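Local coordinates for cellulase (Soil metagenome, PDB 5I2U), which probably hydrolyses the beta-1,4-glucosidic bonds of cellulose as a halotolerant glycoside hydrolase of family 5, at residues Asp128-Asn133 against Val282-Ser287. Sequence-based numbering, arbitrary orientation.
Sequences DFHAHN and VAWSVS
His130 and Trp284 reach toward each other from strands 124-130 and 281-286, the third and eighth of the parallel (beta/alpha)8 barrel, and meet inside it near the C-terminal ends of the strands. Their CA atoms stand 12.8 Å apart, and the side chains alone make the contact. CE1 and NE2 of the imidazole lie against CH2 and CZ3 of the indole's six-membered ring, with His130 CE1 3.4 Å from Trp284 CH2. The two rings are almost parallel, with planes at 3°, yet they are slid so far along each other that the centroids are 5.1 Å apart and overlap is slight. Each residue holds CG anti to its own backbone N (chi1 -158° in His130, 176° in Trp284), an extended posture that carries both rings into the barrel interior. The turn of the imidazole is restrained at its edge: His130 ND1 donates, nearly in the ring plane, a hydrogen bond of 2.6 Å to the syn side of Asp128 OD2. That same oxygen also forms a salt bridge with Arg89. Trp63 packs edge-to-face on His130 and also meets Trp284; His130 and Trp284 both touch Glu250 on strand 246-252. Were His130 replaced by an alanine, Trp284 CH2 and CZ3 would probably lose their flat neighbour and Asp128 OD2 its N-H donor. A glycerol, probably from the crystallisation liquor, lies beside His130, as often happens in polar pockets. The cis peptide joining Trp284 to Ser285 recalls the one after the conserved strand-eight tryptophan of such cellulases, consistent with Trp284 lining the sugar-binding cleft beside a histidine held by an arginine-bound carboxylate.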
loop_
_atom_site.group_PDB
_atom_site.type_symbol
_atom_site.label_atom_id
_atom_site.label_comp_id
_atom_site.label_asym_id
_atom_site.label_seq_id
_atom_site.Cartn_x
_atom_site.Cartn_y
_atom_site.Cartn_z
ATOM N N ASP A 128 -0.998 -3.010 -6.292
ATOM C CA ASP A 128 -0.339 -3.963 -5.408
ATOM C C ASP A 128 -0.534 -5.417 -5.900
ATOM O O ASP A 128 -1.646 -5.935 -5.966
ATOM C CB ASP A 128 -0.797 -3.729 -3.946
ATOM C CG ASP A 128 -0.618 -4.953 -3.031
ATOM O OD1 ASP A 128 0.366 -5.716 -3.168
ATOM O OD2 ASP A 128 -1.485 -5.129 -2.140
ATOM N N PHE A 129 0.596 -6.036 -6.241
ATOM C CA PHE A 129 0.706 -7.411 -6.660
ATOM C C PHE A 129 0.728 -8.178 -5.371
ATOM O O PHE A 129 1.782 -8.381 -4.766
ATOM C CB PHE A 129 2.011 -7.555 -7.448
ATOM C CG PHE A 129 2.140 -8.827 -8.204
ATOM C CD1 PHE A 129 1.526 -8.975 -9.442
ATOM C CD2 PHE A 129 2.915 -9.868 -7.694
ATOM C CE1 PHE A 129 1.664 -10.150 -10.159
ATOM C CE2 PHE A 129 3.062 -11.046 -8.397
ATOM C CZ PHE A 129 2.432 -11.191 -9.634
ATOM N N HIS A 130 -0.464 -8.576 -4.936
ATOM C CA HIS A 130 -0.704 -8.999 -3.571
ATOM C C HIS A 130 -0.384 -10.491 -3.391
ATOM O O HIS A 130 -1.276 -11.346 -3.287
ATOM C CB HIS A 130 -2.133 -8.640 -3.161
ATOM C CG HIS A 130 -2.334 -8.545 -1.680
ATOM N ND1 HIS A 130 -2.107 -7.387 -0.967
ATOM C CD2 HIS A 130 -2.773 -9.455 -0.787
ATOM C CE1 HIS A 130 -2.386 -7.592 0.304
ATOM N NE2 HIS A 130 -2.789 -8.843 0.441
ATOM N N ALA A 131 0.916 -10.767 -3.353
ATOM C CA ALA A 131 1.475 -12.100 -3.307
ATOM C C ALA A 131 2.231 -12.309 -2.008
ATOM O O ALA A 131 2.799 -11.357 -1.448
ATOM C CB ALA A 131 2.443 -12.279 -4.468
ATOM N N HIS A 132 2.230 -13.556 -1.545
ATOM C CA HIS A 132 3.192 -14.052 -0.553
ATOM C C HIS A 132 4.308 -14.851 -1.226
ATOM O O HIS A 132 5.486 -14.661 -0.910
ATOM C CB HIS A 132 2.519 -14.950 0.484
ATOM C CG HIS A 132 1.573 -14.230 1.394
ATOM N ND1 HIS A 132 1.965 -13.184 2.203
ATOM C CD2 HIS A 132 0.260 -14.437 1.655
ATOM C CE1 HIS A 132 0.928 -12.764 2.906
ATOM N NE2 HIS A 132 -0.118 -13.508 2.595
ATOM N N ASN A 133 3.930 -15.754 -2.131
ATOM C CA ASN A 133 4.904 -16.546 -2.882
ATOM C C ASN A 133 5.541 -15.710 -3.996
ATOM O O ASN A 133 5.085 -14.600 -4.287
ATOM C CB ASN A 133 4.260 -17.815 -3.443
ATOM C CG ASN A 133 3.787 -18.750 -2.350
ATOM O OD1 ASN A 133 4.600 -19.376 -1.670
ATOM N ND2 ASN A 133 2.469 -18.830 -2.147
ATOM N N VAL A 282 -0.767 3.445 4.830
ATOM C CA VAL A 282 -2.016 2.946 4.268
ATOM C C VAL A 282 -2.602 1.912 5.229
ATOM O O VAL A 282 -1.972 0.878 5.519
ATOM C CB VAL A 282 -1.795 2.321 2.879
ATOM C CG1 VAL A 282 -3.116 2.130 2.147
ATOM C CG2 VAL A 282 -0.856 3.192 2.036
ATOM N N ALA A 283 -3.812 2.187 5.716
ATOM C CA ALA A 283 -4.477 1.295 6.683
ATOM C C ALA A 283 -5.260 0.171 5.981
ATOM O O ALA A 283 -5.910 0.419 4.956
ATOM C CB ALA A 283 -5.383 2.098 7.591
ATOM N N TRP A 284 -5.214 -1.034 6.561
ATOM C CA TRP A 284 -5.870 -2.271 6.041
ATOM C C TRP A 284 -6.986 -2.765 6.986
ATOM O O TRP A 284 -6.746 -2.831 8.193
ATOM C CB TRP A 284 -4.802 -3.350 5.945
ATOM C CG TRP A 284 -5.234 -4.738 5.534
ATOM C CD1 TRP A 284 -5.738 -5.722 6.344
ATOM C CD2 TRP A 284 -5.175 -5.292 4.220
ATOM N NE1 TRP A 284 -6.015 -6.843 5.609
ATOM C CE2 TRP A 284 -5.673 -6.614 4.303
ATOM C CE3 TRP A 284 -4.779 -4.792 2.970
ATOM C CZ2 TRP A 284 -5.757 -7.458 3.184
ATOM C CZ3 TRP A 284 -4.853 -5.631 1.864
ATOM C CH2 TRP A 284 -5.331 -6.956 1.981
ATOM N N SER A 285 -8.187 -3.146 6.526
ATOM C CA SER A 285 -8.641 -3.164 5.131
ATOM C C SER A 285 -10.080 -2.704 5.028
ATOM O O SER A 285 -10.907 -2.933 5.948
ATOM C CB SER A 285 -8.554 -4.574 4.515
ATOM O OG SER A 285 -9.258 -5.549 5.262
ATOM N N VAL A 286 -10.385 -2.124 3.868
ATOM C CA VAL A 286 -11.750 -1.717 3.517
ATOM C C VAL A 286 -12.441 -2.978 3.021
ATOM O O VAL A 286 -12.408 -3.306 1.833
ATOM C CB VAL A 286 -11.786 -0.625 2.438
ATOM C CG1 VAL A 286 -13.214 -0.232 2.130
ATOM C CG2 VAL A 286 -10.976 0.594 2.871
ATOM N N SER A 287 -13.034 -3.682 3.966
ATOM C CA SER A 287 -13.620 -5.001 3.758
ATOM C C SER A 287 -14.610 -5.260 4.912
ATOM O O SER A 287 -14.637 -4.495 5.880
ATOM C CB SER A 287 -12.510 -6.070 3.733
ATOM O OG SER A 287 -11.713 -6.079 4.928
#